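Long-range contacts in putative methyltransferase (Porphyromonas gingivalis, PDB 3LL7), which is a putative methyltransferase, which probably transfers methyl groups from S-adenosylmethionine to a substrate not yet established: residues P200-P211 and V237-N247; I91-G102 and L111-E122. All coordinates share one frame; numbering follows the deposited sequence.

Contact 1 (P200-P211 and V237-N247); sequences PFCSSILAKLSP and VKELLVRMSLN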
# COMPACT_ATOMS: atom_id res chain seq x y z
N PRO A 200 -6.49 -25.94 -6.42
CA PRO A 200 -7.59 -26.89 -6.55
C PRO A 200 -8.60 -26.91 -5.39
O PRO A 200 -9.63 -27.59 -5.50
CB PRO A 200 -6.88 -28.25 -6.62
CG PRO A 200 -5.52 -27.92 -7.12
CD PRO A 200 -5.19 -26.65 -6.47
N PHE A 201 -8.32 -26.20 -4.30
CA PHE A 201 -9.16 -26.26 -3.10
C PHE A 201 -9.70 -24.92 -2.65
O PHE A 201 -10.14 -24.77 -1.50
CB PHE A 201 -8.40 -26.92 -1.95
CG PHE A 201 -8.10 -28.36 -2.19
CD1 PHE A 201 -9.07 -29.33 -1.94
CD2 PHE A 201 -6.85 -28.75 -2.67
CE1 PHE A 201 -8.81 -30.67 -2.17
CE2 PHE A 201 -6.58 -30.12 -2.90
CZ PHE A 201 -7.57 -31.07 -2.65
N CYS A 202 -9.64 -23.94 -3.54
CA CYS A 202 -10.25 -22.64 -3.32
C CYS A 202 -10.73 -22.08 -4.65
O CYS A 202 -10.40 -22.62 -5.72
CB CYS A 202 -9.26 -21.68 -2.64
SG CYS A 202 -7.81 -21.26 -3.64
N SER A 203 -11.55 -21.03 -4.60
CA SER A 203 -11.94 -20.32 -5.82
C SER A 203 -10.78 -19.46 -6.31
O SER A 203 -10.39 -19.57 -7.48
CB SER A 203 -13.21 -19.49 -5.61
OG SER A 203 -14.34 -20.32 -5.44
N SER A 204 -10.23 -18.62 -5.42
CA SER A 204 -9.05 -17.83 -5.74
C SER A 204 -8.04 -17.78 -4.60
O SER A 204 -8.41 -17.92 -3.43
CB SER A 204 -9.45 -16.38 -6.06
OG SER A 204 -10.09 -16.31 -7.32
N ILE A 205 -6.77 -17.58 -4.96
CA ILE A 205 -5.76 -17.15 -4.00
C ILE A 205 -5.49 -15.66 -4.22
O ILE A 205 -5.31 -15.24 -5.38
CB ILE A 205 -4.43 -17.89 -4.18
CG1 ILE A 205 -4.57 -19.38 -3.79
CG2 ILE A 205 -3.33 -17.24 -3.32
CD1 ILE A 205 -3.38 -20.21 -4.22
N LEU A 206 -5.44 -14.91 -3.13
CA LEU A 206 -5.13 -13.46 -3.17
C LEU A 206 -3.82 -13.28 -2.40
O LEU A 206 -3.74 -13.65 -1.22
CB LEU A 206 -6.24 -12.65 -2.49
CG LEU A 206 -6.09 -11.11 -2.52
CD1 LEU A 206 -6.11 -10.57 -3.98
CD2 LEU A 206 -7.14 -10.42 -1.64
N ALA A 207 -2.78 -12.81 -3.09
CA ALA A 207 -1.47 -12.62 -2.49
C ALA A 207 -1.16 -11.14 -2.42
O ALA A 207 -1.33 -10.42 -3.42
CB ALA A 207 -0.40 -13.33 -3.30
N LYS A 208 -0.71 -10.70 -1.25
CA LYS A 208 -0.29 -9.32 -1.07
C LYS A 208 1.22 -9.29 -1.15
O LYS A 208 1.90 -9.97 -0.38
CB LYS A 208 -0.72 -8.80 0.30
CG LYS A 208 -0.16 -7.39 0.59
CD LYS A 208 -0.44 -7.06 2.06
CE LYS A 208 0.70 -6.38 2.72
NZ LYS A 208 0.37 -6.19 4.17
N LEU A 209 1.74 -8.48 -2.07
CA LEU A 209 3.17 -8.46 -2.35
C LEU A 209 3.77 -7.10 -2.07
O LEU A 209 3.07 -6.08 -2.11
CB LEU A 209 3.42 -8.84 -3.81
CG LEU A 209 2.88 -10.18 -4.30
CD1 LEU A 209 3.07 -10.28 -5.81
CD2 LEU A 209 3.58 -11.33 -3.59
N SER A 210 5.07 -7.08 -1.75
CA SER A 210 5.79 -5.82 -1.54
C SER A 210 5.74 -4.89 -2.75
O SER A 210 5.87 -5.35 -3.87
CB SER A 210 7.25 -6.12 -1.23
OG SER A 210 7.99 -4.91 -1.26
N PRO A 211 5.61 -3.57 -2.52
CA PRO A 211 5.76 -2.63 -3.64
C PRO A 211 7.15 -2.64 -4.33
O PRO A 211 7.32 -2.00 -5.36
CB PRO A 211 5.49 -1.25 -3.01
CG PRO A 211 5.08 -1.46 -1.66
CD PRO A 211 5.46 -2.86 -1.23
N VAL A 237 2.88 3.99 -3.05
CA VAL A 237 2.45 2.62 -3.33
C VAL A 237 2.64 1.82 -2.04
O VAL A 237 3.74 1.85 -1.45
CB VAL A 237 3.21 1.98 -4.50
CG1 VAL A 237 2.73 0.56 -4.71
CG2 VAL A 237 3.00 2.81 -5.83
N LYS A 238 1.58 1.15 -1.61
CA LYS A 238 1.59 0.39 -0.35
C LYS A 238 1.70 -1.11 -0.59
O LYS A 238 2.32 -1.83 0.22
CB LYS A 238 0.29 0.66 0.44
CG LYS A 238 0.17 2.05 1.05
CD LYS A 238 1.35 2.38 1.95
CE LYS A 238 1.13 3.69 2.67
NZ LYS A 238 2.31 4.00 3.52
N GLU A 239 1.11 -1.60 -1.68
CA GLU A 239 1.14 -3.03 -1.94
C GLU A 239 0.77 -3.35 -3.39
O GLU A 239 0.15 -2.56 -4.07
CB GLU A 239 0.17 -3.76 -0.99
CG GLU A 239 -1.28 -3.39 -1.16
CD GLU A 239 -2.14 -3.73 0.07
OE1 GLU A 239 -1.71 -3.44 1.22
OE2 GLU A 239 -3.26 -4.25 -0.12
N LEU A 240 1.15 -4.54 -3.82
CA LEU A 240 0.59 -5.10 -5.03
C LEU A 240 -0.32 -6.25 -4.58
O LEU A 240 -0.05 -6.92 -3.58
CB LEU A 240 1.67 -5.67 -5.93
CG LEU A 240 2.89 -4.85 -6.29
CD1 LEU A 240 3.47 -5.48 -7.53
CD2 LEU A 240 2.61 -3.36 -6.53
N LEU A 241 -1.42 -6.45 -5.29
CA LEU A 241 -2.29 -7.56 -4.95
C LEU A 241 -2.47 -8.36 -6.21
O LEU A 241 -2.73 -7.80 -7.28
CB LEU A 241 -3.63 -7.02 -4.49
CG LEU A 241 -3.62 -6.30 -3.16
CD1 LEU A 241 -4.94 -5.56 -2.96
CD2 LEU A 241 -3.43 -7.32 -2.03
N VAL A 242 -2.29 -9.67 -6.09
CA VAL A 242 -2.45 -10.53 -7.25
C VAL A 242 -3.52 -11.56 -6.93
O VAL A 242 -3.52 -12.11 -5.83
CB VAL A 242 -1.14 -11.25 -7.56
CG1 VAL A 242 -1.30 -12.10 -8.76
CG2 VAL A 242 -0.01 -10.24 -7.80
N ARG A 243 -4.45 -11.78 -7.85
CA ARG A 243 -5.42 -12.86 -7.67
C ARG A 243 -5.17 -13.96 -8.68
O ARG A 243 -5.01 -13.67 -9.87
CB ARG A 243 -6.85 -12.34 -7.79
CG ARG A 243 -7.92 -13.44 -7.51
CD ARG A 243 -9.31 -12.84 -7.51
NE ARG A 243 -9.71 -12.37 -8.83
CZ ARG A 243 -10.19 -13.17 -9.79
NH1 ARG A 243 -10.56 -12.66 -10.97
NH2 ARG A 243 -10.33 -14.48 -9.58
N MSE A 244 -5.11 -15.21 -8.19
CA MSE A 244 -4.93 -16.40 -9.02
C MSE A 244 -6.12 -17.32 -8.89
O MSE A 244 -6.74 -17.40 -7.83
CB MSE A 244 -3.69 -17.20 -8.60
CG MSE A 244 -2.41 -16.62 -9.11
SE MSE A 244 -0.93 -17.12 -7.99
CE MSE A 244 -1.50 -16.04 -6.49
N SER A 245 -6.45 -18.03 -9.96
CA SER A 245 -7.60 -18.90 -9.94
C SER A 245 -7.49 -19.91 -11.07
O SER A 245 -7.23 -19.52 -12.22
CB SER A 245 -8.89 -18.07 -10.07
OG SER A 245 -10.04 -18.89 -10.00
N LEU A 246 -7.62 -21.19 -10.72
CA LEU A 246 -7.73 -22.31 -11.71
C LEU A 246 -9.13 -22.34 -12.31
O LEU A 246 -9.40 -23.05 -13.30
CB LEU A 246 -7.49 -23.65 -11.02
CG LEU A 246 -6.10 -24.22 -10.69
CD1 LEU A 246 -6.27 -25.60 -10.05
CD2 LEU A 246 -5.22 -24.34 -11.91
N ASN A 247 -9.99 -21.55 -11.70
CA ASN A 247 -11.42 -21.47 -11.95
C ASN A 247 -11.72 -20.82 -13.28
O ASN A 247 -12.79 -21.01 -13.83
CB ASN A 247 -12.05 -20.62 -10.84
CG ASN A 247 -13.40 -21.15 -10.38
OD1 ASN A 247 -14.31 -21.35 -11.19
ND2 ASN A 247 -13.54 -21.34 -9.06
O HOH W 1 -8.49 -21.79 -8.00
O HOH W 2 2.95 -4.95 0.96
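Two antiparallel strands of the large mixed sheet, 204-209 and 236-244, pair here through Ile205-Met244, Ala207-Val242 and Leu209-Leu240. In each of these hydrogen-bonded pairs both residues donate N-H to the partner's carbonyl. The Leu209 N to Leu240 O bond is 2.8 Å and nearly straight at 174°. The intervening pairs, Leu206-Arg243 and Lys208-Leu241, place their side chains on the other face of the sheet.

The face of Ile205, Ala207 and Leu209 is apolar. The selenomethionine Met244 bends at its last torsion (chi3 -70°), which brings its methyl CE to 3.9 Å from Ile205 CG2. Further along, Leu209 CD1 meets Val242 CG2 at 3.7 Å, the two chains crossing at a slant. Helix 191-198 packs against Ile205 and Leu209 on this face.

The other face mixes the apolar Leu206 and Leu241 with the polar Lys208 and Arg243. The Arg243 chain turns at chi3 and lays its guanidinium beside Ser204. Ser204 OG sits at the guanidinium edge, 6° out of its plane, and accepts from Arg243 NH2 at 2.9 Å. Arg243 also forms salt bridges to Glu227 and Glu248. Lys208 crosses Glu239 at about a right angle, but Lys208 NZ stays 4.5 Å from Glu239 OE1, beyond a salt bridge. Lys208 NZ instead bridges to Asp170 and bonds to Ser79, while Glu239 pairs with Lys87.

At one end Pro211 CG rests 3.4 Å from Lys238 O, and Pro211 CB touches Val237 CG1. At the other end a water accepts from Leu246 N and lies within hydrogen-bonding distance of Ser203 O.

Ile205, Leu209, Val242 and Met244 thus form an apolar layer. Across the sheet, Glu227, Glu248 and Ser204 OG together probably restrict rotation of the Arg243 guanidinium.

Contact 2 (I91-G102 and L111-E122); sequences IREGTKVVDLTG and LMSKASQGIYIE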
# COMPACT_ATOMS: atom_id res chain seq x y z
N ILE A 91 -13.74 -9.98 -1.91
CA ILE A 91 -14.39 -11.06 -1.17
C ILE A 91 -15.91 -10.96 -1.21
O ILE A 91 -16.48 -10.03 -0.64
CB ILE A 91 -13.90 -11.06 0.32
CG1 ILE A 91 -12.37 -10.95 0.42
CG2 ILE A 91 -14.46 -12.30 1.10
CD1 ILE A 91 -11.57 -12.09 -0.24
N ARG A 92 -16.57 -11.91 -1.86
CA ARG A 92 -18.04 -11.96 -1.88
C ARG A 92 -18.64 -12.11 -0.47
O ARG A 92 -18.09 -12.84 0.37
CB ARG A 92 -18.54 -13.10 -2.77
CG ARG A 92 -18.46 -12.81 -4.25
CD ARG A 92 -19.24 -13.89 -5.05
NE ARG A 92 -20.60 -13.52 -5.47
CZ ARG A 92 -21.72 -13.98 -4.91
NH1 ARG A 92 -21.67 -14.84 -3.89
NH2 ARG A 92 -22.90 -13.58 -5.37
N GLU A 93 -19.75 -11.41 -0.23
CA GLU A 93 -20.42 -11.45 1.07
C GLU A 93 -20.86 -12.88 1.42
O GLU A 93 -21.45 -13.56 0.58
CB GLU A 93 -21.61 -10.48 1.07
CG GLU A 93 -22.47 -10.48 2.33
CD GLU A 93 -21.79 -9.78 3.51
OE1 GLU A 93 -21.20 -8.70 3.31
OE2 GLU A 93 -21.86 -10.32 4.64
N GLY A 94 -20.57 -13.32 2.64
CA GLY A 94 -21.00 -14.63 3.14
C GLY A 94 -20.17 -15.85 2.75
O GLY A 94 -20.63 -16.99 2.90
N THR A 95 -18.95 -15.63 2.27
CA THR A 95 -18.06 -16.70 1.80
C THR A 95 -17.13 -17.22 2.94
O THR A 95 -17.27 -16.81 4.09
CB THR A 95 -17.18 -16.20 0.65
OG1 THR A 95 -16.62 -14.93 1.00
CG2 THR A 95 -18.01 -16.07 -0.66
N LYS A 96 -16.21 -18.12 2.57
CA LYS A 96 -15.22 -18.71 3.47
C LYS A 96 -13.83 -18.24 3.07
O LYS A 96 -13.50 -18.20 1.89
CB LYS A 96 -15.23 -20.25 3.37
CG LYS A 96 -16.51 -20.95 3.84
CD LYS A 96 -16.48 -22.45 3.49
CE LYS A 96 -16.80 -22.70 2.02
NZ LYS A 96 -17.16 -24.14 1.73
N VAL A 97 -13.00 -17.89 4.06
CA VAL A 97 -11.61 -17.47 3.81
C VAL A 97 -10.58 -18.16 4.72
O VAL A 97 -10.87 -18.50 5.85
CB VAL A 97 -11.44 -15.91 3.93
CG1 VAL A 97 -12.25 -15.19 2.82
CG2 VAL A 97 -11.85 -15.43 5.31
N VAL A 98 -9.38 -18.37 4.20
CA VAL A 98 -8.25 -18.79 5.01
C VAL A 98 -7.17 -17.73 4.84
O VAL A 98 -6.85 -17.36 3.72
CB VAL A 98 -7.71 -20.18 4.58
CG1 VAL A 98 -6.44 -20.57 5.36
CG2 VAL A 98 -8.77 -21.26 4.77
N ASP A 99 -6.63 -17.23 5.95
CA ASP A 99 -5.45 -16.36 5.94
C ASP A 99 -4.24 -17.14 6.45
O ASP A 99 -4.18 -17.48 7.64
CB ASP A 99 -5.74 -15.15 6.84
CG ASP A 99 -4.61 -14.15 6.88
OD1 ASP A 99 -3.46 -14.44 6.50
OD2 ASP A 99 -4.90 -13.01 7.31
N LEU A 100 -3.30 -17.42 5.55
CA LEU A 100 -2.18 -18.33 5.80
C LEU A 100 -1.05 -17.73 6.61
O LEU A 100 -0.22 -18.47 7.18
CB LEU A 100 -1.58 -18.81 4.48
CG LEU A 100 -2.44 -19.62 3.51
CD1 LEU A 100 -1.58 -19.99 2.31
CD2 LEU A 100 -3.06 -20.88 4.14
N THR A 101 -0.96 -16.40 6.61
CA THR A 101 0.24 -15.75 7.11
C THR A 101 -0.03 -14.94 8.36
O THR A 101 0.91 -14.47 9.02
CB THR A 101 0.90 -14.89 6.01
OG1 THR A 101 -0.11 -14.22 5.24
CG2 THR A 101 1.74 -15.78 5.07
N GLY A 102 -1.31 -14.76 8.66
CA GLY A 102 -1.77 -14.12 9.89
C GLY A 102 -1.23 -12.73 10.16
O GLY A 102 -1.37 -11.84 9.35
N LEU A 111 -11.06 -9.03 5.49
CA LEU A 111 -11.69 -10.15 4.78
C LEU A 111 -12.99 -10.58 5.43
O LEU A 111 -13.98 -10.87 4.75
CB LEU A 111 -10.76 -11.36 4.67
CG LEU A 111 -9.36 -11.19 4.07
CD1 LEU A 111 -8.66 -12.54 4.14
CD2 LEU A 111 -9.41 -10.65 2.65
N MSE A 112 -12.99 -10.62 6.76
CA MSE A 112 -14.16 -11.01 7.54
C MSE A 112 -15.26 -9.95 7.63
O MSE A 112 -16.34 -10.23 8.14
CB MSE A 112 -13.70 -11.41 8.94
CG MSE A 112 -12.83 -12.67 8.98
SE MSE A 112 -13.68 -14.26 8.29
CE MSE A 112 -15.23 -14.31 9.42
N SER A 113 -15.00 -8.74 7.13
CA SER A 113 -16.07 -7.74 6.95
C SER A 113 -17.07 -8.24 5.92
O SER A 113 -18.20 -7.76 5.87
CB SER A 113 -15.54 -6.35 6.55
OG SER A 113 -15.02 -6.35 5.22
N LYS A 114 -16.64 -9.19 5.10
CA LYS A 114 -17.49 -9.74 4.04
C LYS A 114 -17.80 -11.23 4.24
O LYS A 114 -18.95 -11.66 4.13
CB LYS A 114 -16.83 -9.53 2.67
CG LYS A 114 -16.58 -8.05 2.27
CD LYS A 114 -17.90 -7.31 1.85
CE LYS A 114 -18.33 -7.63 0.43
NZ LYS A 114 -17.32 -7.31 -0.66
N ALA A 115 -16.75 -12.01 4.51
CA ALA A 115 -16.85 -13.45 4.67
C ALA A 115 -17.59 -13.80 5.96
O ALA A 115 -17.56 -13.03 6.91
CB ALA A 115 -15.46 -14.06 4.68
N SER A 116 -18.26 -14.95 5.97
CA SER A 116 -18.97 -15.41 7.17
C SER A 116 -18.14 -16.36 8.02
O SER A 116 -18.38 -16.50 9.22
CB SER A 116 -20.30 -16.08 6.80
OG SER A 116 -20.10 -17.11 5.83
N GLN A 117 -17.20 -17.06 7.39
CA GLN A 117 -16.37 -18.03 8.09
C GLN A 117 -14.91 -17.84 7.68
O GLN A 117 -14.62 -17.62 6.51
CB GLN A 117 -16.81 -19.46 7.77
CG GLN A 117 -18.29 -19.75 7.95
CD GLN A 117 -18.66 -21.12 7.44
OE1 GLN A 117 -19.22 -21.26 6.34
NE2 GLN A 117 -18.31 -22.14 8.20
N GLY A 118 -14.00 -17.94 8.65
CA GLY A 118 -12.58 -17.80 8.36
C GLY A 118 -11.67 -18.63 9.24
O GLY A 118 -12.00 -18.94 10.40
N ILE A 119 -10.54 -19.01 8.67
CA ILE A 119 -9.44 -19.61 9.44
C ILE A 119 -8.24 -18.69 9.33
O ILE A 119 -7.83 -18.31 8.24
CB ILE A 119 -9.07 -21.04 8.89
CG1 ILE A 119 -10.29 -21.97 8.96
CG2 ILE A 119 -7.86 -21.61 9.65
CD1 ILE A 119 -10.05 -23.41 8.40
N TYR A 120 -7.69 -18.32 10.48
CA TYR A 120 -6.53 -17.46 10.57
C TYR A 120 -5.43 -18.39 11.05
O TYR A 120 -5.66 -19.19 11.97
CB TYR A 120 -6.83 -16.38 11.61
CG TYR A 120 -5.63 -15.72 12.27
CD1 TYR A 120 -5.30 -14.40 11.98
CD2 TYR A 120 -4.86 -16.39 13.23
CE1 TYR A 120 -4.21 -13.76 12.61
CE2 TYR A 120 -3.77 -15.76 13.86
CZ TYR A 120 -3.46 -14.44 13.53
OH TYR A 120 -2.41 -13.78 14.14
N ILE A 121 -4.27 -18.31 10.43
CA ILE A 121 -3.12 -19.15 10.79
C ILE A 121 -1.89 -18.27 10.95
O ILE A 121 -1.59 -17.46 10.07
CB ILE A 121 -2.83 -20.24 9.69
CG1 ILE A 121 -4.09 -21.08 9.43
CG2 ILE A 121 -1.64 -21.11 10.13
CD1 ILE A 121 -3.98 -22.19 8.36
N GLU A 122 -1.20 -18.39 12.08
CA GLU A 122 -0.02 -17.57 12.34
C GLU A 122 1.08 -18.40 12.98
O GLU A 122 0.84 -19.06 14.00
CB GLU A 122 -0.40 -16.40 13.25
CG GLU A 122 0.75 -15.72 13.99
CD GLU A 122 1.77 -15.06 13.04
OE1 GLU A 122 1.38 -14.43 12.02
OE2 GLU A 122 2.98 -15.20 13.28
O HOH W 3 -20.45 -8.96 6.41
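Lys114 curls back on itself, bent at chi2, chi3 and chi4, so that its ammonium reaches the backbone of Ile91. Lys114 NZ donates to Ile91 O at 2.8 Å and also bonds to Ser88 O. Its own carbonyl is used too: Gly94 N donates to Lys114 O at 2.8 Å, with an N-H...O angle of 173°. Gly94 lies in the type II turn Arg92-Thr95. A water donates to both Glu93 OE2 and Ser113 O beside this turn.

The contact closes the beta-alpha-beta unit of strand 96-99, helix 106-112 and strand 117-122. The parallel strands are bonded in turn: Val97 N to Gln117 O, Ile119 N to Val97 O, Asp99 N to Ile119 O and Ile121 N to Asp99 O.

On the helix side, Val97 CG2 slides past the selenomethionine Met112, 3.7 Å from its SE. Val97 CG1 packs on Ala115 CB at 3.9 Å. The Ile91 and Leu111 side chains meet at a slant, Ile91 CG1 3.7 Å from Leu111 CD2. On the opposite face, Val98 and Ile119 lie side by side, pointing the same way.

Thr101 and Gly102, after the strand, are modelled in two conformers. In one of them, Asp99 OD1 accepts from Thr101 N at 3.2 Å and Gly102 N at 3.1 Å, both from the same face of the carboxylate plane. Gly102 CA then comes 3.7 Å from Tyr120 CE1. Tyr120 OH bonds to Gly103 O.

In that conformer the two N-H groups form an Asx turn and an Asx motif. These bonds would restrain the carboxylate and tie down the loop after strand 96-99.

Contact 1 and contact 2 belong to the same mixed sheet, with centres 14 Å apart. Their nearest atoms are about 5 Å apart and do not touch. Strand 166-173 lies between them, parallel to both 96-99 and 204-209. Its Asp170 serves both: the carboxylate bridges to Lys208, and the backbone N bonds to Thr101 OG1 in one of two conformers. Ethanediol lies about 6 Å from the Lys208 side chain and 5 Å from that of Thr101; formate lies about 6 Å from Lys208 and 5 Å from Asp99. Though probably from the crystallisation liquor, they may mark a pocket at the C-terminal ends of the parallel strands. Rossmann-like class I methyltransferases bind S-adenosylmethionine there; the sheet is consistent with that fold.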